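Local coordinates for glycoside hydrolase family 81 (PDB 6FOP), which probably hydrolyses beta-1,3-glucans such as laminarin as a family 81 glucanase of the Clostridium thermocellum cellulosome, at residues Y97-A102 / G121-T126; Y547-A552 / Y599-R604; Y560-W565 / S571-I576. All coordinates share one frame; numbering follows the deposited sequence.

Contact 1: residues Y97-A102 / G121-T126; sequences YTFPDA and GSIKAT. With MG (magnesium ion), chain Y.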
ATOM      1  N   TYR A  97      23.860   4.690  29.299  1.00 26.98           N
ATOM      2  CA  TYR A  97      22.474   4.631  29.780  1.00 29.26           C
ATOM      3  C   TYR A  97      21.546   5.596  29.029  1.00 27.44           C
ATOM      4  O   TYR A  97      20.319   5.417  29.060  1.00 30.32           O
ATOM      5  CB  TYR A  97      22.427   4.873  31.297  1.00 32.00           C
ATOM      6  CG  TYR A  97      22.738   3.643  32.146  1.00 37.65           C
ATOM      7  CD1 TYR A  97      23.801   2.790  31.833  1.00 39.22           C
ATOM      8  CD2 TYR A  97      21.973   3.343  33.289  1.00 45.02           C
ATOM      9  CE1 TYR A  97      24.097   1.665  32.605  1.00 37.25           C
ATOM     10  CE2 TYR A  97      22.253   2.225  34.070  1.00 50.18           C
ATOM     11  CZ  TYR A  97      23.315   1.393  33.726  1.00 47.80           C
ATOM     12  OH  TYR A  97      23.612   0.277  34.490  1.00 55.24           O
ATOM     13  N   THR A  98      22.114   6.614  28.373  1.00 27.31           N
ATOM     14  CA  THR A  98      21.354   7.596  27.580  0.70 27.40           C
ATOM     15  C   THR A  98      22.004   7.791  26.209  1.00 25.86           C
ATOM     16  O   THR A  98      23.127   8.287  26.130  1.00 29.70           O
ATOM     17  CB  THR A  98      21.316   8.979  28.294  0.70 29.91           C
ATOM     18  OG1 THR A  98      20.796   8.825  29.621  0.70 33.24           O
ATOM     19  CG2 THR A  98      20.449   9.970  27.538  0.70 30.53           C
ATOM     20  N   PHE A  99      21.300   7.421  25.140  1.00 21.63           N
ATOM     21  CA  PHE A  99      21.745   7.684  23.786  1.00 22.05           C
ATOM     22  C   PHE A  99      21.055   8.957  23.321  1.00 21.88           C
ATOM     23  O   PHE A  99      19.917   9.189  23.708  1.00 24.05           O
ATOM     24  CB  PHE A  99      21.344   6.533  22.880  1.00 22.64           C
ATOM     25  CG  PHE A  99      22.121   5.272  23.123  1.00 21.12           C
ATOM     26  CD1 PHE A  99      23.383   5.113  22.586  1.00 22.21           C
ATOM     27  CD2 PHE A  99      21.587   4.258  23.905  1.00 22.01           C
ATOM     28  CE1 PHE A  99      24.107   3.955  22.822  1.00 21.80           C
ATOM     29  CE2 PHE A  99      22.305   3.095  24.147  1.00 21.96           C
ATOM     30  CZ  PHE A  99      23.570   2.949  23.601  1.00 22.25           C
ATOM     31  N   PRO A 100      21.713   9.755  22.474  1.00 22.68           N
ATOM     32  CA  PRO A 100      21.155  11.057  22.109  1.00 23.54           C
ATOM     33  C   PRO A 100      20.026  10.991  21.080  1.00 22.04           C
ATOM     34  O   PRO A 100      19.214  11.906  21.025  1.00 24.62           O
ATOM     35  CB  PRO A 100      22.352  11.792  21.502  1.00 25.47           C
ATOM     36  CG  PRO A 100      23.230  10.734  20.993  1.00 26.55           C
ATOM     37  CD  PRO A 100      23.082   9.582  21.954  1.00 24.66           C
ATOM     38  N   ASP A 101      19.963   9.913  20.303  1.00 20.57           N
ATOM     39  CA  ASP A 101      18.948   9.763  19.239  1.00 19.28           C
ATOM     40  C   ASP A 101      19.010   8.353  18.678  1.00 18.58           C
ATOM     41  O   ASP A 101      19.876   7.570  19.087  1.00 21.37           O
ATOM     42  CB  ASP A 101      19.127  10.813  18.133  1.00 20.90           C
ATOM     43  CG  ASP A 101      20.496  10.781  17.449  1.00 22.45           C
ATOM     44  OD1 ASP A 101      21.036   9.702  17.172  1.00 25.60           O
ATOM     45  OD2 ASP A 101      21.007  11.871  17.120  1.00 27.92           O
ATOM     46  N   ALA A 102      18.101   8.043  17.748  1.00 16.88           N
ATOM     47  CA  ALA A 102      18.175   6.839  16.936  1.00 17.25           C
ATOM     48  C   ALA A 102      18.078   7.302  15.499  1.00 16.73           C
ATOM     49  O   ALA A 102      17.151   8.063  15.145  1.00 17.15           O
ATOM     50  CB  ALA A 102      17.064   5.885  17.273  1.00 18.02           C
ATOM     51  N   GLY A 121      29.906   4.325  23.146  1.00 25.78           N
ATOM     52  CA  GLY A 121      29.282   3.053  22.779  1.00 21.91           C
ATOM     53  C   GLY A 121      28.106   3.197  21.826  1.00 20.93           C
ATOM     54  O   GLY A 121      27.585   4.290  21.624  1.00 22.18           O
ATOM     55  N   SER A 122      27.664   2.078  21.280  1.00 17.54           N
ATOM     56  CA  SER A 122      26.578   2.097  20.283  1.00 17.21           C
ATOM     57  C   SER A 122      25.839   0.782  20.238  1.00 16.95           C
ATOM     58  O   SER A 122      26.349  -0.242  20.644  1.00 18.29           O
ATOM     59  CB  SER A 122      27.145   2.418  18.895  1.00 19.15           C
ATOM     60  OG  SER A 122      27.855   1.319  18.360  1.00 20.13           O
ATOM     61  N   ILE A 123      24.599   0.847  19.748  1.00 17.66           N
ATOM     62  CA  ILE A 123      23.840  -0.325  19.381  1.00 16.51           C
ATOM     63  C   ILE A 123      23.354  -0.086  17.933  1.00 17.18           C
ATOM     64  O   ILE A 123      22.771   0.962  17.644  1.00 17.64           O
ATOM     65  CB  ILE A 123      22.586  -0.520  20.260  1.00 16.68           C
ATOM     66  CG1 ILE A 123      22.959  -0.511  21.742  1.00 18.09           C
ATOM     67  CG2 ILE A 123      21.874  -1.828  19.890  1.00 17.76           C
ATOM     68  CD1 ILE A 123      21.771  -0.483  22.663  1.00 19.78           C
ATOM     69  N   LYS A 124      23.549  -1.083  17.071  1.00 16.14           N
ATOM     70  CA  LYS A 124      22.972  -1.085  15.728  1.00 16.29           C
ATOM     71  C   LYS A 124      21.957  -2.192  15.707  1.00 15.57           C
ATOM     72  O   LYS A 124      22.279  -3.342  15.972  1.00 17.59           O
ATOM     73  CB  LYS A 124      24.027  -1.314  14.660  1.00 18.51           C
ATOM     74  CG  LYS A 124      23.454  -1.159  13.240  1.00 20.87           C
ATOM     75  CD  LYS A 124      24.596  -1.163  12.230  1.00 26.20           C
ATOM     76  CE  LYS A 124      24.147  -0.959  10.806  1.00 31.05           C
ATOM     77  NZ  LYS A 124      25.360  -0.806   9.943  1.00 36.83           N
ATOM     78  N   ALA A 125      20.704  -1.823  15.442  1.00 15.41           N
ATOM     79  CA  ALA A 125      19.578  -2.758  15.457  1.00 15.32           C
ATOM     80  C   ALA A 125      19.022  -2.964  14.053  1.00 15.27           C
ATOM     81  O   ALA A 125      18.825  -1.979  13.318  1.00 16.54           O
ATOM     82  CB  ALA A 125      18.494  -2.226  16.361  1.00 16.71           C
ATOM     83  N   THR A 126      18.807  -4.223  13.688  1.00 13.32           N
ATOM     84  CA  THR A 126      18.095  -4.572  12.463  1.00 13.85           C
ATOM     85  C   THR A 126      16.715  -5.098  12.867  1.00 13.43           C
ATOM     86  O   THR A 126      16.608  -6.114  13.576  1.00 14.35           O
ATOM     87  CB  THR A 126      18.831  -5.649  11.661  1.00 15.77           C
ATOM     88  OG1 THR A 126      20.128  -5.164  11.320  1.00 15.96           O
ATOM     89  CG2 THR A 126      18.099  -6.037  10.379  1.00 15.48           C
TER
HETATM   90 MG    MG Y 824      15.095   8.950  15.300  1.00 18.08          MG

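Contact 2: residues Y547-A552 / Y599-R604; sequences YGHNYA and YEEMLR. With NI (nickel (II) ion), chain B.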
ATOM      1  N   TYR A 547     -14.458  -7.994  17.179  1.00 20.10           N
ATOM      2  CA  TYR A 547     -14.600  -6.819  16.334  1.00 19.12           C
ATOM      3  C   TYR A 547     -16.016  -6.857  15.767  1.00 19.59           C
ATOM      4  O   TYR A 547     -16.476  -7.879  15.261  1.00 22.12           O
ATOM      5  CB  TYR A 547     -13.519  -6.818  15.249  1.00 18.16           C
ATOM      6  CG  TYR A 547     -13.594  -5.657  14.286  1.00 16.14           C
ATOM      7  CD1 TYR A 547     -13.357  -4.379  14.716  1.00 16.93           C
ATOM      8  CD2 TYR A 547     -13.886  -5.853  12.945  1.00 16.64           C
ATOM      9  CE1 TYR A 547     -13.398  -3.306  13.850  1.00 16.32           C
ATOM     10  CE2 TYR A 547     -13.951  -4.786  12.060  1.00 15.16           C
ATOM     11  CZ  TYR A 547     -13.701  -3.523  12.513  1.00 14.37           C
ATOM     12  OH  TYR A 547     -13.777  -2.443  11.693  1.00 15.45           O
ATOM     13  N   GLY A 548     -16.711  -5.738  15.866  1.00 18.55           N
ATOM     14  CA  GLY A 548     -18.149  -5.702  15.601  1.00 19.17           C
ATOM     15  C   GLY A 548     -18.614  -5.408  14.181  1.00 18.98           C
ATOM     16  O   GLY A 548     -19.748  -4.970  13.990  1.00 20.93           O
ATOM     17  N   HIS A 549     -17.773  -5.647  13.192  1.00 17.25           N
ATOM     18  CA  HIS A 549     -18.051  -5.258  11.811  1.00 17.44           C
ATOM     19  C   HIS A 549     -17.442  -6.276  10.860  1.00 17.23           C
ATOM     20  O   HIS A 549     -16.471  -6.957  11.215  1.00 17.76           O
ATOM     21  CB  HIS A 549     -17.474  -3.850  11.540  1.00 17.02           C
ATOM     22  CG  HIS A 549     -17.856  -2.832  12.566  1.00 18.07           C
ATOM     23  ND1 HIS A 549     -19.025  -2.103  12.478  1.00 18.63           N
ATOM     24  CD2 HIS A 549     -17.299  -2.500  13.754  1.00 18.77           C
ATOM     25  CE1 HIS A 549     -19.147  -1.335  13.542  1.00 20.56           C
ATOM     26  NE2 HIS A 549     -18.113  -1.559  14.337  1.00 20.29           N
ATOM     27  N   ASN A 550     -17.934  -6.279   9.620  1.00 16.87           N
ATOM     28  CA  ASN A 550     -17.417  -7.080   8.518  1.00 16.81           C
ATOM     29  C   ASN A 550     -16.446  -6.322   7.596  1.00 15.56           C
ATOM     30  O   ASN A 550     -16.069  -6.819   6.544  1.00 16.14           O
ATOM     31  CB  ASN A 550     -18.559  -7.726   7.721  1.00 17.21           C
ATOM     32  CG  ASN A 550     -19.399  -6.721   6.932  1.00 18.80           C
ATOM     33  OD1 ASN A 550     -18.981  -5.601   6.621  1.00 18.43           O
ATOM     34  ND2 ASN A 550     -20.649  -7.111   6.674  1.00 20.17           N
ATOM     35  N   TYR A 551     -16.038  -5.141   8.048  1.00 14.90           N
ATOM     36  CA  TYR A 551     -15.299  -4.164   7.269  1.00 14.57           C
ATOM     37  C   TYR A 551     -14.494  -3.325   8.245  1.00 14.03           C
ATOM     38  O   TYR A 551     -15.012  -2.972   9.298  1.00 14.60           O
ATOM     39  CB  TYR A 551     -16.300  -3.278   6.526  1.00 14.42           C
ATOM     40  CG  TYR A 551     -15.756  -1.954   6.002  1.00 13.75           C
ATOM     41  CD1 TYR A 551     -14.713  -1.929   5.054  1.00 14.60           C
ATOM     42  CD2 TYR A 551     -16.258  -0.750   6.449  1.00 14.40           C
ATOM     43  CE1 TYR A 551     -14.220  -0.734   4.572  1.00 14.12           C
ATOM     44  CE2 TYR A 551     -15.771   0.445   5.975  1.00 13.75           C
ATOM     45  CZ  TYR A 551     -14.759   0.452   5.013  1.00 13.87           C
ATOM     46  OH  TYR A 551     -14.309   1.637   4.513  1.00 13.66           O
ATOM     47  N   ALA A 552     -13.245  -3.041   7.879  1.00 13.83           N
ATOM     48  CA  ALA A 552     -12.425  -2.049   8.574  1.00 14.09           C
ATOM     49  C   ALA A 552     -12.162  -0.906   7.608  1.00 13.96           C
ATOM     50  O   ALA A 552     -11.664  -1.129   6.501  1.00 14.55           O
ATOM     51  CB  ALA A 552     -11.098  -2.644   9.046  1.00 15.07           C
ATOM     52  N   TYR A 599     -23.068  -3.823   2.298  1.00 14.88           N
ATOM     53  CA  TYR A 599     -24.136  -2.841   2.134  1.00 15.25           C
ATOM     54  C   TYR A 599     -25.194  -2.932   3.223  1.00 14.58           C
ATOM     55  O   TYR A 599     -25.592  -1.894   3.779  1.00 16.45           O
ATOM     56  CB  TYR A 599     -24.730  -2.986   0.737  1.00 16.39           C
ATOM     57  CG  TYR A 599     -25.859  -2.047   0.393  1.00 15.84           C
ATOM     58  CD1 TYR A 599     -25.609  -0.801  -0.191  1.00 16.04           C
ATOM     59  CD2 TYR A 599     -27.183  -2.428   0.568  1.00 16.57           C
ATOM     60  CE1 TYR A 599     -26.663   0.036  -0.535  1.00 16.60           C
ATOM     61  CE2 TYR A 599     -28.224  -1.610   0.188  1.00 16.01           C
ATOM     62  CZ  TYR A 599     -27.955  -0.351  -0.315  1.00 15.47           C
ATOM     63  OH  TYR A 599     -29.007   0.466  -0.697  1.00 17.58           O
ATOM     64  N   GLU A 600     -25.607  -4.158   3.565  1.00 16.06           N
ATOM     65  CA  GLU A 600     -26.615  -4.334   4.619  0.52 16.76           C
ATOM     66  C   GLU A 600     -26.080  -3.943   5.999  1.00 16.63           C
ATOM     67  O   GLU A 600     -26.817  -3.368   6.792  1.00 17.87           O
ATOM     68  CB  GLU A 600     -27.199  -5.744   4.607  0.52 18.88           C
ATOM     69  CG  GLU A 600     -28.066  -6.054   3.377  0.52 19.92           C
ATOM     70  CD  GLU A 600     -29.355  -5.228   3.263  0.52 23.37           C
ATOM     71  OE1 GLU A 600     -29.948  -4.865   4.294  0.52 25.94           O
ATOM     72  OE2 GLU A 600     -29.780  -4.929   2.119  0.52 24.69           O
ATOM     73  N   GLU A 601     -24.783  -4.199   6.255  1.00 15.68           N
ATOM     74  CA  GLU A 601     -24.207  -3.712   7.511  1.00 16.54           C
ATOM     75  C   GLU A 601     -24.269  -2.181   7.558  1.00 15.21           C
ATOM     76  O   GLU A 601     -24.620  -1.578   8.568  1.00 16.57           O
ATOM     77  CB  GLU A 601     -22.745  -4.137   7.658  1.00 16.86           C
ATOM     78  CG  GLU A 601     -22.016  -3.391   8.770  1.00 18.14           C
ATOM     79  CD  GLU A 601     -20.571  -3.785   8.998  1.00 17.15           C
ATOM     80  OE1 GLU A 601     -20.330  -4.943   9.350  1.00 18.69           O
ATOM     81  OE2 GLU A 601     -19.679  -2.920   8.834  1.00 15.31           O
ATOM     82  N   MET A 602     -23.866  -1.554   6.457  1.00 14.85           N
ATOM     83  CA  MET A 602     -23.888  -0.094   6.345  1.00 14.48           C
ATOM     84  C   MET A 602     -25.289   0.479   6.641  1.00 15.44           C
ATOM     85  O   MET A 602     -25.422   1.434   7.417  1.00 15.52           O
ATOM     86  CB  MET A 602     -23.356   0.309   4.945  1.00 14.77           C
ATOM     87  CG  MET A 602     -23.391   1.795   4.620  1.00 15.81           C
ATOM     88  SD  MET A 602     -24.990   2.419   4.065  1.00 16.80           S
ATOM     89  CE  MET A 602     -25.218   1.425   2.596  1.00 15.98           C
ATOM     90  N   LEU A 603     -26.326  -0.139   6.085  1.00 16.08           N
ATOM     91  CA  LEU A 603     -27.700   0.300   6.341  1.00 17.04           C
ATOM     92  C   LEU A 603     -28.068   0.176   7.822  1.00 17.31           C
ATOM     93  O   LEU A 603     -28.661   1.104   8.410  1.00 17.71           O
ATOM     94  CB  LEU A 603     -28.691  -0.501   5.498  1.00 17.77           C
ATOM     95  CG  LEU A 603     -28.667  -0.321   3.985  1.00 18.31           C
ATOM     96  CD1 LEU A 603     -29.790  -1.148   3.391  1.00 19.48           C
ATOM     97  CD2 LEU A 603     -28.816   1.146   3.607  1.00 19.07           C
ATOM     98  N   ARG A 604     -27.745  -0.982   8.406  1.00 18.02           N
ATOM     99  CA  ARG A 604     -28.029  -1.203   9.822  1.00 19.31           C
ATOM    100  C   ARG A 604     -27.355  -0.149  10.697  1.00 18.04           C
ATOM    101  O   ARG A 604     -27.934   0.387  11.628  1.00 20.22           O
ATOM    102  CB  ARG A 604     -27.585  -2.592  10.256  1.00 23.65           C
ATOM    103  CG  ARG A 604     -28.469  -3.721   9.782  1.00 27.67           C
ATOM    104  CD  ARG A 604     -28.205  -4.977  10.603  1.00 32.26           C
ATOM    105  NE  ARG A 604     -26.813  -5.419  10.489  1.00 35.56           N
ATOM    106  CZ  ARG A 604     -26.305  -6.132   9.478  1.00 33.52           C
ATOM    107  NH1 ARG A 604     -27.057  -6.506   8.449  1.00 39.25           N
ATOM    108  NH2 ARG A 604     -25.027  -6.480   9.500  1.00 36.12           N
TER
HETATM  109 NI    NI B 828     -19.911  -0.937   8.740  1.00 14.81          NI

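Contact 3: residues Y560-W565 / S571-I576; sequences YCHEIW and SEKHGI. With NI (nickel (II) ion), chain B.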
ATOM      1  N   TYR A 560      -6.917  -1.887  13.901  1.00 14.63           N
ATOM      2  CA  TYR A 560      -7.781  -1.588  12.759  1.00 14.64           C
ATOM      3  C   TYR A 560      -9.109  -1.197  13.322  1.00 15.23           C
ATOM      4  O   TYR A 560      -9.455  -1.567  14.438  1.00 15.87           O
ATOM      5  CB  TYR A 560      -7.905  -2.738  11.761  1.00 14.76           C
ATOM      6  CG  TYR A 560      -8.303  -4.074  12.318  1.00 14.78           C
ATOM      7  CD1 TYR A 560      -9.648  -4.404  12.481  1.00 15.30           C
ATOM      8  CD2 TYR A 560      -7.330  -5.000  12.704  1.00 15.92           C
ATOM      9  CE1 TYR A 560     -10.012  -5.643  13.013  1.00 16.74           C
ATOM     10  CE2 TYR A 560      -7.673  -6.243  13.201  1.00 15.91           C
ATOM     11  CZ  TYR A 560      -9.003  -6.567  13.380  1.00 15.10           C
ATOM     12  OH  TYR A 560      -9.336  -7.816  13.889  1.00 18.33           O
ATOM     13  N   CYS A 561      -9.858  -0.406  12.568  1.00 15.28           N
ATOM     14  CA  CYS A 561     -11.089   0.132  13.123  1.00 15.28           C
ATOM     15  C   CYS A 561     -12.078   0.559  12.062  1.00 14.35           C
ATOM     16  O   CYS A 561     -11.774   0.599  10.874  1.00 15.40           O
ATOM     17  CB  CYS A 561     -10.777   1.306  14.032  1.00 17.76           C
ATOM     18  SG  CYS A 561     -10.024   2.686  13.157  1.00 20.80           S
ATOM     19  N   HIS A 562     -13.284   0.834  12.532  1.00 14.02           N
ATOM     20  CA  HIS A 562     -14.432   1.252  11.727  1.00 14.93           C
ATOM     21  C   HIS A 562     -14.692   2.750  11.981  1.00 15.30           C
ATOM     22  O   HIS A 562     -15.809   3.167  12.300  1.00 16.90           O
ATOM     23  CB  HIS A 562     -15.597   0.364  12.117  1.00 15.63           C
ATOM     24  CG  HIS A 562     -16.796   0.440  11.224  1.00 15.68           C
ATOM     25  ND1 HIS A 562     -17.799   1.376  11.384  1.00 15.85           N
ATOM     26  CD2 HIS A 562     -17.217  -0.394  10.253  1.00 14.83           C
ATOM     27  CE1 HIS A 562     -18.768   1.137  10.519  1.00 17.52           C
ATOM     28  NE2 HIS A 562     -18.457   0.051   9.842  1.00 15.84           N
ATOM     29  N   GLU A 563     -13.631   3.523  11.818  1.00 15.41           N
ATOM     30  CA  GLU A 563     -13.625   4.979  12.000  1.00 17.44           C
ATOM     31  C   GLU A 563     -13.019   5.645  10.782  1.00 15.97           C
ATOM     32  O   GLU A 563     -12.244   5.024  10.049  1.00 15.99           O
ATOM     33  CB  GLU A 563     -12.843   5.375  13.262  1.00 19.37           C
ATOM     34  CG  GLU A 563     -13.397   4.791  14.538  1.00 22.91           C
ATOM     35  CD  GLU A 563     -12.624   5.190  15.776  1.00 27.70           C
ATOM     36  OE1 GLU A 563     -11.386   5.104  15.770  1.00 33.47           O
ATOM     37  OE2 GLU A 563     -13.268   5.573  16.767  1.00 34.31           O
ATOM     38  N   ILE A 564     -13.331   6.931  10.609  1.00 17.02           N
ATOM     39  CA  ILE A 564     -12.717   7.765   9.582  1.00 17.13           C
ATOM     40  C   ILE A 564     -12.306   9.093  10.177  1.00 17.73           C
ATOM     41  O   ILE A 564     -12.601   9.371  11.346  1.00 18.80           O
ATOM     42  CB  ILE A 564     -13.634   7.950   8.333  1.00 18.23           C
ATOM     43  CG1 ILE A 564     -14.983   8.613   8.700  1.00 18.57           C
ATOM     44  CG2 ILE A 564     -13.832   6.617   7.636  1.00 17.94           C
ATOM     45  CD1 ILE A 564     -15.856   8.968   7.506  1.00 19.59           C
ATOM     46  N   TRP A 565     -11.640   9.930   9.378  1.00 16.71           N
ATOM     47  CA  TRP A 565     -11.068  11.152   9.937  1.00 18.70           C
ATOM     48  C   TRP A 565     -12.023  12.275  10.247  1.00 19.23           C
ATOM     49  O   TRP A 565     -11.638  13.248  10.900  1.00 23.50           O
ATOM     50  CB  TRP A 565      -9.938  11.673   9.052  1.00 17.91           C
ATOM     51  CG  TRP A 565      -8.659  10.903   9.052  1.00 17.92           C
ATOM     52  CD1 TRP A 565      -8.035  10.363   7.957  1.00 19.26           C
ATOM     53  CD2 TRP A 565      -7.795  10.656  10.169  1.00 19.52           C
ATOM     54  NE1 TRP A 565      -6.824   9.806   8.332  1.00 19.70           N
ATOM     55  CE2 TRP A 565      -6.670   9.961   9.685  1.00 19.90           C
ATOM     56  CE3 TRP A 565      -7.877  10.940  11.538  1.00 20.91           C
ATOM     57  CZ2 TRP A 565      -5.618   9.543  10.528  1.00 20.64           C
ATOM     58  CZ3 TRP A 565      -6.836  10.549  12.375  1.00 23.05           C
ATOM     59  CH2 TRP A 565      -5.725   9.844  11.869  1.00 23.00           C
ATOM     60  N   SER A 571     -22.418   5.340   5.863  1.00 14.70           N
ATOM     61  CA  SER A 571     -22.277   5.301   4.408  1.00 13.90           C
ATOM     62  C   SER A 571     -20.934   5.876   3.953  1.00 13.45           C
ATOM     63  O   SER A 571     -20.261   5.281   3.092  1.00 14.00           O
ATOM     64  CB  SER A 571     -23.437   5.989   3.724  1.00 14.40           C
ATOM     65  OG  SER A 571     -23.262   5.943   2.327  1.00 15.75           O
ATOM     66  N   GLU A 572     -20.559   7.032   4.502  1.00 13.60           N
ATOM     67  CA  GLU A 572     -19.232   7.585   4.233  1.00 13.77           C
ATOM     68  C   GLU A 572     -18.110   6.645   4.715  1.00 13.99           C
ATOM     69  O   GLU A 572     -17.135   6.431   3.998  1.00 14.23           O
ATOM     70  CB  GLU A 572     -19.073   8.979   4.847  1.00 14.71           C
ATOM     71  CG  GLU A 572     -19.980  10.004   4.169  1.00 15.66           C
ATOM     72  CD  GLU A 572     -20.054  11.293   4.938  1.00 16.93           C
ATOM     73  OE1 GLU A 572     -19.211  12.173   4.680  1.00 19.37           O
ATOM     74  OE2 GLU A 572     -20.955  11.416   5.812  1.00 18.01           O
ATOM     75  N   LYS A 573     -18.276   6.044   5.897  1.00 13.67           N
ATOM     76  CA  LYS A 573     -17.239   5.170   6.403  1.00 14.00           C
ATOM     77  C   LYS A 573     -16.988   3.998   5.456  1.00 12.72           C
ATOM     78  O   LYS A 573     -15.833   3.635   5.207  1.00 14.36           O
ATOM     79  CB  LYS A 573     -17.570   4.661   7.804  1.00 14.06           C
ATOM     80  CG  LYS A 573     -17.588   5.747   8.864  1.00 15.82           C
ATOM     81  CD  LYS A 573     -17.815   5.192  10.256  1.00 17.78           C
ATOM     82  CE  LYS A 573     -18.004   6.321  11.252  1.00 21.66           C
ATOM     83  NZ  LYS A 573     -18.111   5.846  12.646  1.00 26.42           N
ATOM     84  N   HIS A 574     -18.052   3.407   4.916  1.00 13.64           N
ATOM     85  CA  HIS A 574     -17.926   2.324   3.932  1.00 12.87           C
ATOM     86  C   HIS A 574     -17.408   2.846   2.571  1.00 13.44           C
ATOM     87  O   HIS A 574     -16.541   2.222   1.944  1.00 13.39           O
ATOM     88  CB  HIS A 574     -19.285   1.626   3.782  1.00 13.96           C
ATOM     89  CG  HIS A 574     -19.558   0.636   4.867  1.00 13.30           C
ATOM     90  ND1 HIS A 574     -19.697  -0.705   4.627  1.00 13.97           N
ATOM     91  CD2 HIS A 574     -19.642   0.786   6.202  1.00 14.39           C
ATOM     92  CE1 HIS A 574     -19.882  -1.341   5.760  1.00 14.09           C
ATOM     93  NE2 HIS A 574     -19.862  -0.457   6.730  1.00 14.19           N
ATOM     94  N   GLY A 575     -17.924   4.007   2.147  1.00 12.72           N
ATOM     95  CA  GLY A 575     -17.639   4.517   0.811  1.00 12.24           C
ATOM     96  C   GLY A 575     -16.200   4.941   0.572  1.00 11.84           C
ATOM     97  O   GLY A 575     -15.754   4.963  -0.594  1.00 12.81           O
ATOM     98  N   ILE A 576     -15.460   5.309   1.633  1.00 12.36           N
ATOM     99  CA  ILE A 576     -14.076   5.718   1.416  1.00 13.31           C
ATOM    100  C   ILE A 576     -13.198   4.590   0.904  1.00 12.61           C
ATOM    101  O   ILE A 576     -12.095   4.870   0.467  1.00 13.72           O
ATOM    102  CB  ILE A 576     -13.397   6.359   2.654  1.00 13.66           C
ATOM    103  CG1 ILE A 576     -13.287   5.377   3.847  1.00 14.63           C
ATOM    104  CG2 ILE A 576     -14.096   7.663   3.062  1.00 14.57           C
ATOM    105  CD1 ILE A 576     -11.998   5.534   4.619  1.00 16.60           C
TER
HETATM  106 NI    NI B 828     -19.911  -0.937   8.740  1.00 14.81          NI
HETATM  107  O   HOH W   1     -19.163   3.321  12.959  1.00 21.59           O

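Contact 1: residues Y97-A102 / G121-T126
Phe99, in the irregular loop 97-102, faces strand 121-128 at Ser122, with 8.2 Å between Phe99 CA and Ser122 CA, too wide for backbone pairing. The gap is bridged by one aromatic ring. Phe99 has CG anti to its carbonyl carbon (chi1 -71°), which sends the ring across to the strand. There the rim carbon CE1 of Phe99 meets the carbonyl oxygen Gly121 O at 3.7 Å, the oxygen lying at the ring edge and near its plane, while Ser122 CA comes obliquely to the same carbon. Farther round the rim, CD1 and CG1 of Ile123 reach the ring at CE2 and CZ, with Phe99 CE2 and Ile123 CD1 3.9 Å apart; the two side chains run at about a right angle. Met116 on strand 111-118 also touches Phe99, while Ile123 continues onto Phe136 and Phe138. Further along the loop, Ala102 O binds a magnesium ion at 2.2 Å, together with the carbonyl oxygens of Ile44, Asn47 and Tyr49. The arrangement is that of a connecting loop packed through one phenylalanine ring against an antiparallel beta-sheet, beside a magnesium site that the loop supplies with a main-chain oxygen.

Contact 2: residues Y547-A552 / Y599-R604
Asn550 and Glu601 meet through one hydrogen bond from loop 547-552 to helix 592-606: Asn550 N gives its hydrogen to Glu601 OE1 at 2.8 Å and 165°. The bond uses the syn lone pair of OE1, on the side of the other carboxylate oxygen. Glu601 reaches the loop with CG anti to its backbone N and an extended chain beyond.

Metal binding takes the second oxygen. Glu601 OE2 holds the nickel ion at 2.0 Å, so both oxygens of the carboxylate are held, OE1 by a backbone N-H and OE2 by the metal. His562, His574 and Glu605 complete the site; Glu601 and Glu605 have the i, i+4 spacing that lets one helix offer two ligands to a metal, here in the family 81 C-terminal domain. The ion would be expected to draw charge from OE2.

Two further side chains lie against the carboxylate without hydrogen-bonding to it. The amide of Asn550 slides past it in the opposite direction, the planes only 16° apart, and brings its oxygen OD1 to 3.1 Å from Glu601 OE1, an approach of two acceptors. His549 crosses Glu601 at about a right angle: its CB lies 3.6 Å from Glu601 OE2, and that oxygen sits at the edge of the imidazole ring, whose plane is turned 74° from the carboxylate. The ring's ND1 is hydrogen-bonded to Glu605, a second-shell link to another nickel ligand. Within the loop, Tyr547 OH donates to Tyr551 O at 2.7 Å.

Contact 3: residues Y560-W565 / S571-I576
His562 and His574 converge on one nickel ion, making this contact the histidine half of a two-histidine, two-glutamate metal site in the C-terminal domain of the family 81 enzyme. His562 follows strand 559-561 and His574 lies on helix 570-575; their NE2 atoms each bind the nickel at 2.1 Å. The rings approach through their outer atoms, neither lying over the other, with planes 72° apart, and His562 NE2 stands 3.5 Å from His574 NE2 because both point at the metal. A first torsion near 180° (chi1 -168°) swings the His562 ring away from its own N and out to the metal. On the far side of the His574 ring, ND1 is hydrogen-bonded to Asn598, a second-shell residue which, with the nickel at NE2, holds the ring's rotation.

The tightly packed part is apolar and centres on Ile564. Its CG2 presses against Ile576 CD1 at 3.7 Å, while Ile564 CG1 and CD1 lie against the CG of Lys573, the two chains crossing at a slant; Glu572 CB skirts the tip of Ile564. Lys573 then extends past His562, its CD meeting His562 O at 3.5 Å.

The other side is looser and bridged by solvent. Beyond the methylenes of Lys573 a water takes the place between its ammonium and the imidazole of His562, Lys573 NZ standing 4.7 Å from His562 ND1. The water lies in the plane of the His562 ring, at its edge, and accepts hydrogens from both His562 ND1, at 2.9 Å, and Lys573 NZ, at 2.8 Å.

How the contacts relate
From the N terminus, contact 1 comes first: it closes a short loop in the beta-rich part of the chain, laying the segment after strand 89-93 on strand 121-128. Hundreds of residues later contact 2 opens at 547-552 and closes on helix 592-606. Contact 3, at 560-565 and 571-576, opens and closes within that span, tying the end of strand 559-561 to helix 570-575. Contacts 2 and 3 have centres about 10 Å apart and meet at the nickel ion, to which contact 2 gives one ligand and contact 3 two; they also touch where Tyr551 OH lies 2.6 Å from Lys573 O, a probable hydrogen bond. Contact 1 stands apart, its centre about 45 Å from that of contact 2, beside a separate magnesium ion.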